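Ecdysteroid-phosphate phosphatase (Bombyx mori, PDB 3C7T) hydrolyses ecdysteroid phosphates such as ecdysone 22-phosphate to active ecdysteroids, and also shows protein tyrosine phosphatase activity, through its phosphoglycerate-mutase-like histidine phosphatase domain. Local coordinates at residues G72-V85 with E95-D107. Sequence-based numbering, arbitrary orientation. Where two conformers were deposited one is given.
Sequences GEGMRMAGVSIKHV and ETAQGFLDGLRAD
G72 sits directly against F100, G103 and L104, where helix 62-77 meets helix 91-104 of the histidine phosphatase domain; the second helix belongs to the beta-alpha-beta unit running from strand 84-87 to strand 112-114. The axes of segments 72-77 and 95-104 approach to 7.0 Å, crossing at -35°, a closeness that glycines allow: a CB on G72 would collide with F100 O, and one on G103 with E73 N. Backbone fills that space instead, with a CA-H...O contact of 3.3 Å from G72 CA to F100 O.

The apolar side chains lie between these helices and the returning chain 80-85. F100, its CG anti to the backbone N (chi1 172°), aims its ring at this chain, and its rim takes I82 CD1 at CZ (3.7 Å); in the conformer given, M75 CE lies beside CE1. I82 CD1 also meets L104 CD2, while L104 CD1 reaches M75 CB and V80 O. Further along, V85 CG2 packs on L101 CD2 at 3.9 Å, and I188 of the neighbouring strand backs I82, V85 and F100.

Polar contacts gather at the C-terminal end of helix 91-104. R76 bends at chi3 (48°) and grips G103 O side-on with NE (2.8 Å) and NH2 (2.7 Å), the oxygen lying in the guanidinium plane. R105, just past the helix in its Schellman motif, lays its guanidinium nearly parallel over one face of R76's; the helix-end carbonyl probably eases this pairing of like charges. Without the arginine, an alanine here removes both donors and is likely to leave G103 O without these partners and R105 without the flat group it stacks on, freer to turn. In the stack, R105 NE stands 3.5 Å above the centre of the R76 guanidinium.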
loop_
_atom_site.group_PDB
_atom_site.type_symbol
_atom_site.label_atom_id
_atom_site.label_comp_id
_atom_site.label_asym_id
_atom_site.label_seq_id
_atom_site.Cartn_x
_atom_site.Cartn_y
_atom_site.Cartn_z
ATOM N N GLY A 72 -4.454 9.264 8.303
ATOM C CA GLY A 72 -5.291 10.499 8.197
ATOM C C GLY A 72 -6.772 10.143 8.042
ATOM O O GLY A 72 -7.640 10.711 8.737
ATOM N N GLU A 73 -7.054 9.169 7.173
ATOM C CA GLU A 73 -8.420 8.654 6.930
ATOM C C GLU A 73 -9.007 8.099 8.233
ATOM O O GLU A 73 -10.178 8.344 8.548
ATOM C CB GLU A 73 -8.409 7.587 5.819
ATOM C CG GLU A 73 -9.794 7.089 5.315
ATOM C CD GLU A 73 -9.726 5.788 4.468
ATOM O OE1 GLU A 73 -9.119 4.792 4.894
ATOM O OE2 GLU A 73 -10.322 5.744 3.370
ATOM N N GLY A 74 -8.190 7.370 8.995
ATOM C CA GLY A 74 -8.635 6.737 10.229
ATOM C C GLY A 74 -8.989 7.788 11.265
ATOM O O GLY A 74 -9.971 7.623 12.013
ATOM N N MET A 75 -8.208 8.870 11.278
ATOM C CA MET A 75 -8.466 10.007 12.161
ATOM C C MET A 75 -9.798 10.667 11.774
ATOM O O MET A 75 -10.630 10.938 12.645
ATOM C CB MET A 75 -7.288 10.997 12.103
ATOM C CG MET A 75 -7.113 11.792 13.411
ATOM S SD MET A 75 -6.308 10.816 14.691
ATOM C CE MET A 75 -4.553 10.996 14.291
ATOM N N ARG A 76 -9.999 10.896 10.468
ATOM C CA ARG A 76 -11.244 11.455 9.930
ATOM C C ARG A 76 -12.446 10.576 10.300
ATOM O O ARG A 76 -13.492 11.082 10.719
ATOM C CB ARG A 76 -11.142 11.645 8.401
ATOM C CG ARG A 76 -12.458 12.082 7.680
ATOM C CD ARG A 76 -12.195 12.670 6.307
ATOM N NE ARG A 76 -11.300 11.856 5.478
ATOM C CZ ARG A 76 -11.680 10.898 4.626
ATOM N NH1 ARG A 76 -12.974 10.593 4.450
ATOM N NH2 ARG A 76 -10.752 10.244 3.930
ATOM N N MET A 77 -12.302 9.259 10.167
ATOM C CA MET A 77 -13.395 8.350 10.535
ATOM C C MET A 77 -13.753 8.389 11.996
ATOM O O MET A 77 -14.914 8.157 12.361
ATOM C CB MET A 77 -13.030 6.943 10.166
ATOM C CG MET A 77 -13.073 6.785 8.707
ATOM S SD MET A 77 -12.244 5.309 8.213
ATOM C CE MET A 77 -12.774 5.367 6.501
ATOM N N ALA A 78 -12.763 8.662 12.832
ATOM C CA ALA A 78 -12.958 8.723 14.278
ATOM C C ALA A 78 -13.484 10.089 14.745
ATOM O O ALA A 78 -13.674 10.312 15.940
ATOM C CB ALA A 78 -11.668 8.377 14.980
ATOM N N GLY A 79 -13.714 10.989 13.789
ATOM C CA GLY A 79 -14.176 12.354 14.077
ATOM C C GLY A 79 -13.140 13.257 14.702
ATOM O O GLY A 79 -13.483 14.267 15.336
ATOM N N VAL A 80 -11.863 12.915 14.549
ATOM C CA VAL A 80 -10.812 13.708 15.161
ATOM C C VAL A 80 -10.186 14.680 14.155
ATOM O O VAL A 80 -9.746 14.279 13.076
ATOM C CB VAL A 80 -9.731 12.832 15.865
ATOM C CG1 VAL A 80 -8.646 13.720 16.499
ATOM C CG2 VAL A 80 -10.375 11.945 16.932
ATOM N N SER A 81 -10.171 15.963 14.511
ATOM C CA SER A 81 -9.564 16.993 13.663
ATOM C C SER A 81 -8.118 17.226 14.096
ATOM O O SER A 81 -7.724 16.781 15.171
ATOM C CB SER A 81 -10.353 18.299 13.778
ATOM O OG SER A 81 -10.497 18.649 15.144
ATOM N N ILE A 82 -7.337 17.902 13.251
ATOM C CA ILE A 82 -5.985 18.321 13.593
ATOM C C ILE A 82 -5.806 19.755 13.086
ATOM O O ILE A 82 -6.239 20.113 11.980
ATOM C CB ILE A 82 -4.868 17.345 13.046
ATOM C CG1 ILE A 82 -4.801 16.056 13.870
ATOM C CG2 ILE A 82 -3.480 17.937 13.173
ATOM C CD1 ILE A 82 -5.689 14.986 13.384
ATOM N N LYS A 83 -5.183 20.589 13.899
ATOM C CA LYS A 83 -4.991 21.965 13.492
ATOM C C LYS A 83 -3.525 22.286 13.326
ATOM O O LYS A 83 -3.154 23.099 12.476
ATOM C CB LYS A 83 -5.632 22.889 14.531
ATOM C CG LYS A 83 -5.616 24.360 14.161
ATOM C CD LYS A 83 -6.673 25.110 14.957
ATOM C CE LYS A 83 -6.650 26.613 14.662
ATOM N NZ LYS A 83 -6.696 26.900 13.199
ATOM N N HIS A 84 -2.694 21.643 14.141
ATOM C CA HIS A 84 -1.287 22.026 14.254
ATOM C C HIS A 84 -0.411 20.832 13.890
ATOM O O HIS A 84 -0.394 19.835 14.615
ATOM C CB HIS A 84 -0.986 22.507 15.667
ATOM C CG HIS A 84 -1.936 23.554 16.155
ATOM N ND1 HIS A 84 -2.917 23.293 17.089
ATOM C CD2 HIS A 84 -2.076 24.858 15.817
ATOM C CE1 HIS A 84 -3.601 24.401 17.330
ATOM N NE2 HIS A 84 -3.111 25.364 16.569
ATOM N N VAL A 85 0.287 20.961 12.764
ATOM C CA VAL A 85 1.043 19.858 12.165
ATOM C C VAL A 85 2.511 20.270 12.056
ATOM O O VAL A 85 2.846 21.277 11.408
ATOM C CB VAL A 85 0.479 19.469 10.774
ATOM C CG1 VAL A 85 1.303 18.356 10.131
ATOM C CG2 VAL A 85 -0.989 19.046 10.881
ATOM N N GLU A 95 6.634 14.402 3.514
ATOM C CA GLU A 95 5.696 13.667 2.671
ATOM C C GLU A 95 4.697 12.872 3.486
ATOM O O GLU A 95 3.542 12.788 3.093
ATOM C CB GLU A 95 6.423 12.764 1.681
ATOM C CG GLU A 95 7.247 13.531 0.638
ATOM C CD GLU A 95 7.868 12.587 -0.406
ATOM O OE1 GLU A 95 8.408 11.526 -0.017
ATOM O OE2 GLU A 95 7.834 12.907 -1.613
ATOM N N THR A 96 5.112 12.328 4.629
ATOM C CA THR A 96 4.159 11.626 5.485
ATOM C C THR A 96 3.092 12.619 5.962
ATOM O O THR A 96 1.893 12.304 6.011
ATOM C CB THR A 96 4.856 10.940 6.641
ATOM O OG1 THR A 96 5.823 10.031 6.093
ATOM C CG2 THR A 96 3.823 10.145 7.539
ATOM N N ALA A 97 3.540 13.820 6.299
ATOM C CA ALA A 97 2.621 14.861 6.777
ATOM C C ALA A 97 1.582 15.178 5.707
ATOM O O ALA A 97 0.384 15.312 6.016
ATOM C CB ALA A 97 3.422 16.118 7.178
ATOM N N GLN A 98 2.026 15.313 4.455
ATOM C CA GLN A 98 1.079 15.580 3.381
ATOM C C GLN A 98 0.115 14.413 3.155
ATOM O O GLN A 98 -1.081 14.639 3.023
ATOM C CB GLN A 98 1.781 15.947 2.072
ATOM C CG GLN A 98 0.806 16.438 0.985
ATOM C CD GLN A 98 0.052 17.675 1.421
ATOM O OE1 GLN A 98 0.655 18.648 1.877
ATOM N NE2 GLN A 98 -1.278 17.643 1.299
ATOM N N GLY A 99 0.621 13.172 3.106
ATOM C CA GLY A 99 -0.268 12.004 2.974
ATOM C C GLY A 99 -1.279 11.963 4.109
ATOM O O GLY A 99 -2.475 11.747 3.889
ATOM N N PHE A 100 -0.819 12.246 5.325
ATOM C CA PHE A 100 -1.709 12.257 6.481
ATOM C C PHE A 100 -2.847 13.283 6.262
ATOM O O PHE A 100 -4.048 12.984 6.422
ATOM C CB PHE A 100 -0.898 12.581 7.750
ATOM C CG PHE A 100 -1.743 12.801 8.959
ATOM C CD1 PHE A 100 -2.270 11.717 9.662
ATOM C CD2 PHE A 100 -1.991 14.098 9.430
ATOM C CE1 PHE A 100 -3.061 11.911 10.778
ATOM C CE2 PHE A 100 -2.775 14.296 10.559
ATOM C CZ PHE A 100 -3.307 13.193 11.232
ATOM N N LEU A 101 -2.455 14.497 5.886
ATOM C CA LEU A 101 -3.432 15.570 5.624
ATOM C C LEU A 101 -4.365 15.253 4.471
ATOM O O LEU A 101 -5.541 15.649 4.488
ATOM C CB LEU A 101 -2.705 16.922 5.401
ATOM C CG LEU A 101 -2.005 17.509 6.624
ATOM C CD1 LEU A 101 -1.159 18.733 6.235
ATOM C CD2 LEU A 101 -2.991 17.885 7.718
ATOM N N ASP A 102 -3.862 14.540 3.467
ATOM C CA ASP A 102 -4.699 14.116 2.339
ATOM C C ASP A 102 -5.782 13.128 2.823
ATOM O O ASP A 102 -6.949 13.230 2.441
ATOM C CB ASP A 102 -3.866 13.460 1.238
ATOM C CG ASP A 102 -2.980 14.449 0.471
ATOM O OD1 ASP A 102 -3.192 15.674 0.546
ATOM O OD2 ASP A 102 -2.047 13.972 -0.225
ATOM N N GLY A 103 -5.388 12.167 3.657
ATOM C CA GLY A 103 -6.324 11.163 4.181
ATOM C C GLY A 103 -7.361 11.816 5.081
ATOM O O GLY A 103 -8.573 11.479 5.034
ATOM N N LEU A 104 -6.886 12.760 5.888
ATOM C CA LEU A 104 -7.713 13.557 6.799
ATOM C C LEU A 104 -8.708 14.488 6.084
ATOM O O LEU A 104 -9.718 14.892 6.663
ATOM C CB LEU A 104 -6.802 14.372 7.730
ATOM C CG LEU A 104 -7.363 15.103 8.952
ATOM C CD1 LEU A 104 -8.127 14.141 9.876
ATOM C CD2 LEU A 104 -6.265 15.826 9.713
ATOM N N ARG A 105 -8.442 14.793 4.820
ATOM C CA ARG A 105 -9.153 15.850 4.100
ATOM C C ARG A 105 -9.138 17.152 4.898
ATOM O O ARG A 105 -10.145 17.855 4.991
ATOM C CB ARG A 105 -10.577 15.405 3.745
ATOM C CG ARG A 105 -10.590 14.299 2.723
ATOM C CD ARG A 105 -12.002 13.796 2.404
ATOM N NE ARG A 105 -11.926 12.628 1.519
ATOM C CZ ARG A 105 -12.970 12.029 0.941
ATOM N NH1 ARG A 105 -14.216 12.452 1.149
ATOM N NH2 ARG A 105 -12.770 10.977 0.157
ATOM N N ALA A 106 -7.974 17.471 5.461
ATOM C CA ALA A 106 -7.791 18.694 6.213
ATOM C C ALA A 106 -8.031 19.892 5.289
ATOM O O ALA A 106 -7.857 19.789 4.058
ATOM C CB ALA A 106 -6.385 18.746 6.786
ATOM N N ASP A 107 -8.445 21.009 5.886
ATOM C CA ASP A 107 -8.609 22.268 5.168
ATOM C C ASP A 107 -7.229 22.692 4.650
ATOM O O ASP A 107 -6.236 22.462 5.323
ATOM C CB ASP A 107 -9.173 23.322 6.124
ATOM C CG ASP A 107 -9.624 24.583 5.417
ATOM O OD1 ASP A 107 -10.678 24.549 4.740
ATOM O OD2 ASP A 107 -8.940 25.617 5.552
#